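PDB 3MR0: sensory box histidine kinase/response regulator, which probably acts as a dimerising sensor kinase of a two-component phosphorelay, with this chain holding its PAS domain. Local coordinates for residues Asp94-Gln99 with Arg125-Asp130; Asp46-Asp51 with Arg89-Asp94. One frame throughout, in Å; residues are numbered along the deposited sequence. Where two conformers were deposited one is given.

Contact 1: Asp94-Gln99 with Arg125-Asp130; sequences DFRWIQ and RKRDED. With SO4 (sulfate ion), chain C.
The ammonium nitrogen of Lys126 has two partners: Lys126 NZ lies 4.6 Å from the centroid of the Trp97 six-membered ring, a cation-pi contact over the face, and Lys126 NZ to Glu129 OE1 is a salt bridge of 3.6 Å. The rest of the lysine packs on the same indole. Lys126 CE stands 3.7 Å from the centroid of the Trp97 six-membered ring, 7° off the normal, and Lys126 CG is 3.7 Å from Trp97 CG. Two bends in the lysine chain, at chi2 (-71°) and chi3 (-55°), fold it over the ring. Glu129, one helical turn on, also meets Arg125, though weakly: Arg125 NH1 to Glu129 OE2 is 3.4 Å. The other edge of that guanidinium grips a sulfate, with Arg125 NE and NH2 sharing sulfate O3; the Arg125 NH2 to sulfate O3 bond is 2.9 Å. Arg125 NH2 also pairs with Glu85 on strand 82-89. Towards the strand's start, Arg96 and Arg127 bring their guanidinium groups close, an approach left doubtful by the two conformers of Arg127; Asp121 pairs with Arg96 and Asp124 with Arg127. Trp97 N donates to Thr123 OG1. With Asp121, at the end of strand 112-121, and Thr123, at the start of the helix, both holding strand 95-106, the junction matches the Asp-x-Thr motif at the C-terminal exit of PAS domains.

Contact 2: Asp46-Asp51 with Arg89-Asp94; sequences DHELPD and RTRSGD
Glu48 faces Arg91 from one surface loop to another, and the second of these leaves the sheet at Arg89, whose backbone bonds to Ser59. Thr90 starts the turn: Thr90 N donates to Asp94 O at 2.8 Å, while Thr90 O accepts from Gly93 N at 2.7 Å. Arg91 is the residue of this segment that touches Glu48. Its chain runs out extended, with CG anti to the backbone N (chi1 162°), and brings Arg91 NE to 3.6 Å from Glu48 OE1. This is a long salt bridge. Glu48 OE1 sits off the plane of the guanidinium, away from the direction of its N-H bonds, and what remains is attraction between charges; the carboxylate and guanidinium planes are 46° apart. Glu48 OE1 also takes a weak hydrogen bond from Glu45 N, and Arg91 leans on Tyr44. Ser92 is the third residue of the type I turn from Thr90 to Gly93, which is followed by a G1 bulge at Gly93 (phi 64°), a common connection in beta hairpins, here between the antiparallel strands 82-89 and 95-106 of the PAS sheet. Asp94 then leads into strand 95-106.

Overall arrangement
Asp94 belongs to both contacts: the turn of contact 2 ends there, and the strand of contact 1 begins at the next residue. Their centres are about 18 Å apart, yet they meet where Arg96 CG packs at 3.3 Å on Thr90 CG2. The helix packs on Arg96 and Trp97, just past the turn whose Arg91 faces loop 46-51. Neighbouring residues of the strand serve different ligand sites. Ile98 points away from the helix and lines the pocket holding a polyether with Trp23, Phe38 and Tyr86, whereas the Trp97 side chain, on the helix side, comes within about 3 Å of another such molecule. These polyethers probably come from the crystallisation liquor.

Contact 1: Asp94-Gln99 with Arg125-Asp130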
loop_
_atom_site.group_PDB
_atom_site.type_symbol
_atom_site.label_atom_id
_atom_site.label_comp_id
_atom_site.label_asym_id
_atom_site.label_seq_id
_atom_site.Cartn_x
_atom_site.Cartn_y
_atom_site.Cartn_z
ATOM N N ASP A 94 -11.866 -8.031 7.038
ATOM C CA ASP A 94 -11.114 -9.104 6.349
ATOM C C ASP A 94 -9.815 -8.581 5.713
ATOM O O ASP A 94 -9.779 -7.486 5.140
ATOM C CB ASP A 94 -11.975 -9.784 5.273
ATOM C CG ASP A 94 -12.318 -11.239 5.610
ATOM O OD1 ASP A 94 -11.984 -11.723 6.710
ATOM O OD2 ASP A 94 -12.937 -11.905 4.762
ATOM N N PHE A 95 -8.749 -9.368 5.807
ATOM C CA PHE A 95 -7.460 -8.909 5.321
ATOM C C PHE A 95 -7.273 -9.184 3.851
ATOM O O PHE A 95 -7.659 -10.234 3.358
ATOM C CB PHE A 95 -6.322 -9.517 6.144
ATOM C CG PHE A 95 -6.199 -8.914 7.512
ATOM C CD1 PHE A 95 -6.832 -9.494 8.600
ATOM C CD2 PHE A 95 -5.482 -7.750 7.699
ATOM C CE1 PHE A 95 -6.741 -8.919 9.874
ATOM C CE2 PHE A 95 -5.377 -7.179 8.940
ATOM C CZ PHE A 95 -6.016 -7.761 10.043
ATOM N N ARG A 96 -6.690 -8.221 3.149
ATOM C CA ARG A 96 -6.230 -8.437 1.787
ATOM C C ARG A 96 -4.752 -8.046 1.690
ATOM O O ARG A 96 -4.256 -7.260 2.494
ATOM C CB ARG A 96 -7.046 -7.594 0.793
ATOM C CG ARG A 96 -8.569 -7.712 0.922
ATOM C CD ARG A 96 -9.158 -9.036 0.368
ATOM N NE ARG A 96 -9.010 -9.168 -1.087
ATOM C CZ ARG A 96 -9.540 -10.139 -1.833
ATOM N NH1 ARG A 96 -9.314 -10.148 -3.146
ATOM N NH2 ARG A 96 -10.296 -11.089 -1.279
ATOM N N TRP A 97 -4.043 -8.580 0.707
ATOM C CA TRP A 97 -2.692 -8.129 0.444
ATOM C C TRP A 97 -2.745 -7.014 -0.583
ATOM O O TRP A 97 -3.487 -7.094 -1.552
ATOM C CB TRP A 97 -1.824 -9.245 -0.124
ATOM C CG TRP A 97 -1.430 -10.287 0.861
ATOM C CD1 TRP A 97 -2.162 -11.374 1.248
ATOM C CD2 TRP A 97 -0.191 -10.363 1.562
ATOM N NE1 TRP A 97 -1.457 -12.114 2.167
ATOM C CE2 TRP A 97 -0.239 -11.513 2.375
ATOM C CE3 TRP A 97 0.952 -9.561 1.602
ATOM C CZ2 TRP A 97 0.824 -11.886 3.203
ATOM C CZ3 TRP A 97 2.005 -9.941 2.436
ATOM C CH2 TRP A 97 1.932 -11.092 3.210
ATOM N N ILE A 98 -1.956 -5.975 -0.349
ATOM C CA ILE A 98 -1.726 -4.938 -1.344
ATOM C C ILE A 98 -0.225 -4.807 -1.615
ATOM O O ILE A 98 0.605 -5.045 -0.726
ATOM C CB ILE A 98 -2.277 -3.548 -0.887
ATOM C CG1 ILE A 98 -1.717 -3.141 0.488
ATOM C CG2 ILE A 98 -3.792 -3.526 -0.882
ATOM C CD1 ILE A 98 -2.152 -1.738 0.945
ATOM N N GLN A 99 0.123 -4.438 -2.844
ATOM C CA GLN A 99 1.453 -3.893 -3.127
ATOM C C GLN A 99 1.329 -2.364 -3.091
ATOM O O GLN A 99 0.408 -1.810 -3.690
ATOM C CB GLN A 99 1.956 -4.342 -4.499
ATOM C CG GLN A 99 3.252 -3.675 -4.903
ATOM C CD GLN A 99 3.656 -3.992 -6.325
ATOM O OE1 GLN A 99 2.808 -4.303 -7.161
ATOM N NE2 GLN A 99 4.949 -3.891 -6.614
ATOM N N ARG A 125 -2.529 -13.628 -5.997
ATOM C CA ARG A 125 -1.166 -14.070 -6.232
ATOM C C ARG A 125 -0.536 -14.541 -4.934
ATOM O O ARG A 125 0.129 -15.566 -4.925
ATOM C CB ARG A 125 -0.285 -12.979 -6.844
ATOM C CG ARG A 125 1.200 -13.350 -6.756
ATOM C CD ARG A 125 2.058 -12.554 -7.709
ATOM N NE ARG A 125 1.813 -11.124 -7.581
ATOM C CZ ARG A 125 2.418 -10.337 -6.703
ATOM N NH1 ARG A 125 3.318 -10.835 -5.869
ATOM N NH2 ARG A 125 2.116 -9.057 -6.659
ATOM N N LYS A 126 -0.749 -13.800 -3.843
ATOM C CA LYS A 126 -0.130 -14.147 -2.556
ATOM C C LYS A 126 -0.689 -15.468 -2.000
ATOM O O LYS A 126 0.043 -16.230 -1.337
ATOM C CB LYS A 126 -0.228 -12.991 -1.541
ATOM C CG LYS A 126 0.506 -11.707 -1.944
ATOM C CD LYS A 126 2.002 -11.849 -1.895
ATOM C CE LYS A 126 2.450 -12.317 -0.558
ATOM N NZ LYS A 126 3.941 -12.453 -0.533
ATOM N N ARG A 127 -1.965 -15.731 -2.290
ATOM C CA ARG A 127 -2.629 -16.995 -1.941
ATOM C C ARG A 127 -1.957 -18.173 -2.627
ATOM O O ARG A 127 -1.679 -19.192 -1.999
ATOM C CB ARG A 127 -4.126 -16.962 -2.326
ATOM C CG ARG A 127 -5.019 -16.060 -1.446
ATOM C CD ARG A 127 -6.375 -15.764 -2.116
ATOM N NE ARG A 127 -7.361 -15.204 -1.174
ATOM C CZ ARG A 127 -8.429 -14.477 -1.518
ATOM N NH1 ARG A 127 -8.677 -14.192 -2.787
ATOM N NH2 ARG A 127 -9.249 -14.017 -0.584
ATOM N N ASP A 128 -1.715 -18.035 -3.928
ATOM C CA ASP A 128 -1.122 -19.118 -4.729
ATOM C C ASP A 128 0.387 -19.336 -4.443
ATOM O O ASP A 128 0.882 -20.461 -4.417
ATOM C CB ASP A 128 -1.431 -18.922 -6.228
ATOM C CG ASP A 128 -2.901 -19.144 -6.553
ATOM O OD1 ASP A 128 -3.623 -19.774 -5.745
ATOM O OD2 ASP A 128 -3.355 -18.687 -7.618
ATOM N N GLU A 129 1.102 -18.255 -4.193
ATOM C CA GLU A 129 2.484 -18.362 -3.749
ATOM C C GLU A 129 2.597 -19.113 -2.420
ATOM O O GLU A 129 3.474 -19.954 -2.261
ATOM C CB GLU A 129 3.120 -16.980 -3.594
ATOM C CG GLU A 129 3.374 -16.259 -4.895
ATOM C CD GLU A 129 3.917 -14.836 -4.670
ATOM O OE1 GLU A 129 4.149 -14.455 -3.497
ATOM O OE2 GLU A 129 4.093 -14.103 -5.677
ATOM N N ASP A 130 1.750 -18.793 -1.445
ATOM C CA ASP A 130 1.806 -19.522 -0.183
ATOM C C ASP A 130 1.334 -20.965 -0.352
ATOM O O ASP A 130 1.898 -21.878 0.242
ATOM C CB ASP A 130 0.975 -18.840 0.900
ATOM C CG ASP A 130 1.193 -19.463 2.284
ATOM O OD1 ASP A 130 2.326 -19.372 2.801
ATOM O OD2 ASP A 130 0.235 -20.029 2.857
HETATM S S SO4 C . -0.837 -9.289 -9.595
HETATM O O1 SO4 C . -0.418 -10.663 -9.832
HETATM O O2 SO4 C . -2.191 -9.227 -9.072
HETATM O O3 SO4 C . 0.066 -8.701 -8.630
HETATM O O4 SO4 C . -0.792 -8.495 -10.815
#

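Contact 2: Asp46-Asp51 with Arg89-Asp94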
loop_
_atom_site.group_PDB
_atom_site.type_symbol
_atom_site.label_atom_id
_atom_site.label_comp_id
_atom_site.label_asym_id
_atom_site.label_seq_id
_atom_site.Cartn_x
_atom_site.Cartn_y
_atom_site.Cartn_z
ATOM N N ASP A 46 -17.157 4.905 -2.520
ATOM C CA ASP A 46 -16.634 6.266 -2.609
ATOM C C ASP A 46 -17.166 7.166 -1.486
ATOM O O ASP A 46 -16.435 7.941 -0.901
ATOM C CB ASP A 46 -16.973 6.829 -4.000
ATOM C CG ASP A 46 -16.246 8.131 -4.320
ATOM O OD1 ASP A 46 -15.271 8.495 -3.614
ATOM O OD2 ASP A 46 -16.656 8.782 -5.307
ATOM N N HIS A 47 -18.445 7.030 -1.176
ATOM C CA HIS A 47 -19.094 7.866 -0.171
ATOM C C HIS A 47 -18.920 7.380 1.265
ATOM O O HIS A 47 -19.296 8.082 2.201
ATOM C CB HIS A 47 -20.598 7.970 -0.463
ATOM C CG HIS A 47 -21.386 6.770 -0.018
ATOM N ND1 HIS A 47 -21.727 5.744 -0.870
ATOM C CD2 HIS A 47 -21.902 6.442 1.190
ATOM C CE1 HIS A 47 -22.422 4.838 -0.206
ATOM N NE2 HIS A 47 -22.540 5.236 1.045
ATOM N N GLU A 48 -18.387 6.175 1.445
ATOM C CA GLU A 48 -18.191 5.621 2.787
ATOM C C GLU A 48 -16.886 6.070 3.458
ATOM O O GLU A 48 -16.541 5.600 4.540
ATOM C CB GLU A 48 -18.256 4.105 2.740
ATOM C CG GLU A 48 -19.584 3.591 2.289
ATOM C CD GLU A 48 -19.549 2.113 2.037
ATOM O OE1 GLU A 48 -18.557 1.473 2.407
ATOM O OE2 GLU A 48 -20.510 1.583 1.458
ATOM N N LEU A 49 -16.173 6.976 2.806
ATOM C CA LEU A 49 -14.969 7.583 3.347
ATOM C C LEU A 49 -14.735 8.854 2.535
ATOM O O LEU A 49 -14.939 8.852 1.318
ATOM C CB LEU A 49 -13.773 6.641 3.184
ATOM C CG LEU A 49 -13.725 5.313 3.940
ATOM C CD1 LEU A 49 -12.619 4.421 3.398
ATOM C CD2 LEU A 49 -13.524 5.566 5.416
ATOM N N PRO A 50 -14.300 9.946 3.186
ATOM C CA PRO A 50 -14.014 11.251 2.545
ATOM C C PRO A 50 -12.796 11.232 1.615
ATOM O O PRO A 50 -11.914 10.413 1.828
ATOM C CB PRO A 50 -13.729 12.167 3.730
ATOM C CG PRO A 50 -14.339 11.471 4.884
ATOM C CD PRO A 50 -14.181 10.017 4.642
ATOM N N ASP A 51 -12.740 12.090 0.604
ATOM C CA ASP A 51 -11.575 12.081 -0.269
ATOM C C ASP A 51 -10.218 12.300 0.490
ATOM O O ASP A 51 -9.150 12.208 -0.127
ATOM C CB ASP A 51 -11.738 13.073 -1.439
ATOM C CG ASP A 51 -12.603 12.522 -2.590
ATOM O OD1 ASP A 51 -12.992 11.340 -2.557
ATOM O OD2 ASP A 51 -12.890 13.274 -3.551
ATOM N N ARG A 89 -6.455 -4.515 6.799
ATOM C CA ARG A 89 -7.803 -4.891 7.197
ATOM C C ARG A 89 -8.812 -4.047 6.415
ATOM O O ARG A 89 -8.831 -2.813 6.509
ATOM C CB ARG A 89 -7.983 -4.709 8.714
ATOM C CG ARG A 89 -9.210 -5.399 9.288
ATOM C CD ARG A 89 -9.322 -5.208 10.795
ATOM N NE ARG A 89 -8.483 -6.125 11.575
ATOM C CZ ARG A 89 -8.892 -7.297 12.060
ATOM N NH1 ARG A 89 -10.130 -7.714 11.833
ATOM N NH2 ARG A 89 -8.062 -8.055 12.771
ATOM N N THR A 90 -9.636 -4.719 5.624
ATOM C CA THR A 90 -10.646 -4.050 4.810
ATOM C C THR A 90 -11.885 -3.660 5.648
ATOM O O THR A 90 -11.994 -4.007 6.828
ATOM C CB THR A 90 -11.027 -4.929 3.613
ATOM O OG1 THR A 90 -11.545 -6.171 4.080
ATOM C CG2 THR A 90 -9.797 -5.220 2.772
ATOM N N ARG A 91 -12.802 -2.922 5.038
ATOM C CA ARG A 91 -13.974 -2.406 5.740
ATOM C C ARG A 91 -14.592 -3.489 6.587
ATOM O O ARG A 91 -15.029 -3.260 7.717
ATOM C CB ARG A 91 -15.010 -1.959 4.729
ATOM C CG ARG A 91 -16.384 -1.818 5.290
ATOM C CD ARG A 91 -17.357 -1.487 4.187
ATOM N NE ARG A 91 -18.705 -1.332 4.707
ATOM C CZ ARG A 91 -19.593 -2.314 4.787
ATOM N NH1 ARG A 91 -19.282 -3.531 4.361
ATOM N NH2 ARG A 91 -20.797 -2.076 5.297
ATOM N N SER A 92 -14.626 -4.677 6.009
ATOM C CA SER A 92 -15.351 -5.792 6.556
ATOM C C SER A 92 -14.438 -6.601 7.436
ATOM O O SER A 92 -14.647 -7.802 7.612
ATOM C CB SER A 92 -15.819 -6.672 5.418
ATOM O OG SER A 92 -14.697 -7.109 4.668
ATOM N N GLY A 93 -13.406 -5.956 7.964
ATOM C CA GLY A 93 -12.512 -6.601 8.901
ATOM C C GLY A 93 -11.722 -7.761 8.340
ATOM O O GLY A 93 -10.983 -8.397 9.086
ATOM N N ASP A 94 -11.866 -8.031 7.038
ATOM C CA ASP A 94 -11.114 -9.104 6.349
ATOM C C ASP A 94 -9.815 -8.581 5.713
ATOM O O ASP A 94 -9.779 -7.486 5.140
ATOM C CB ASP A 94 -11.975 -9.784 5.273
ATOM C CG ASP A 94 -12.318 -11.239 5.610
ATOM O OD1 ASP A 94 -11.984 -11.723 6.710
ATOM O OD2 ASP A 94 -12.937 -11.905 4.762
#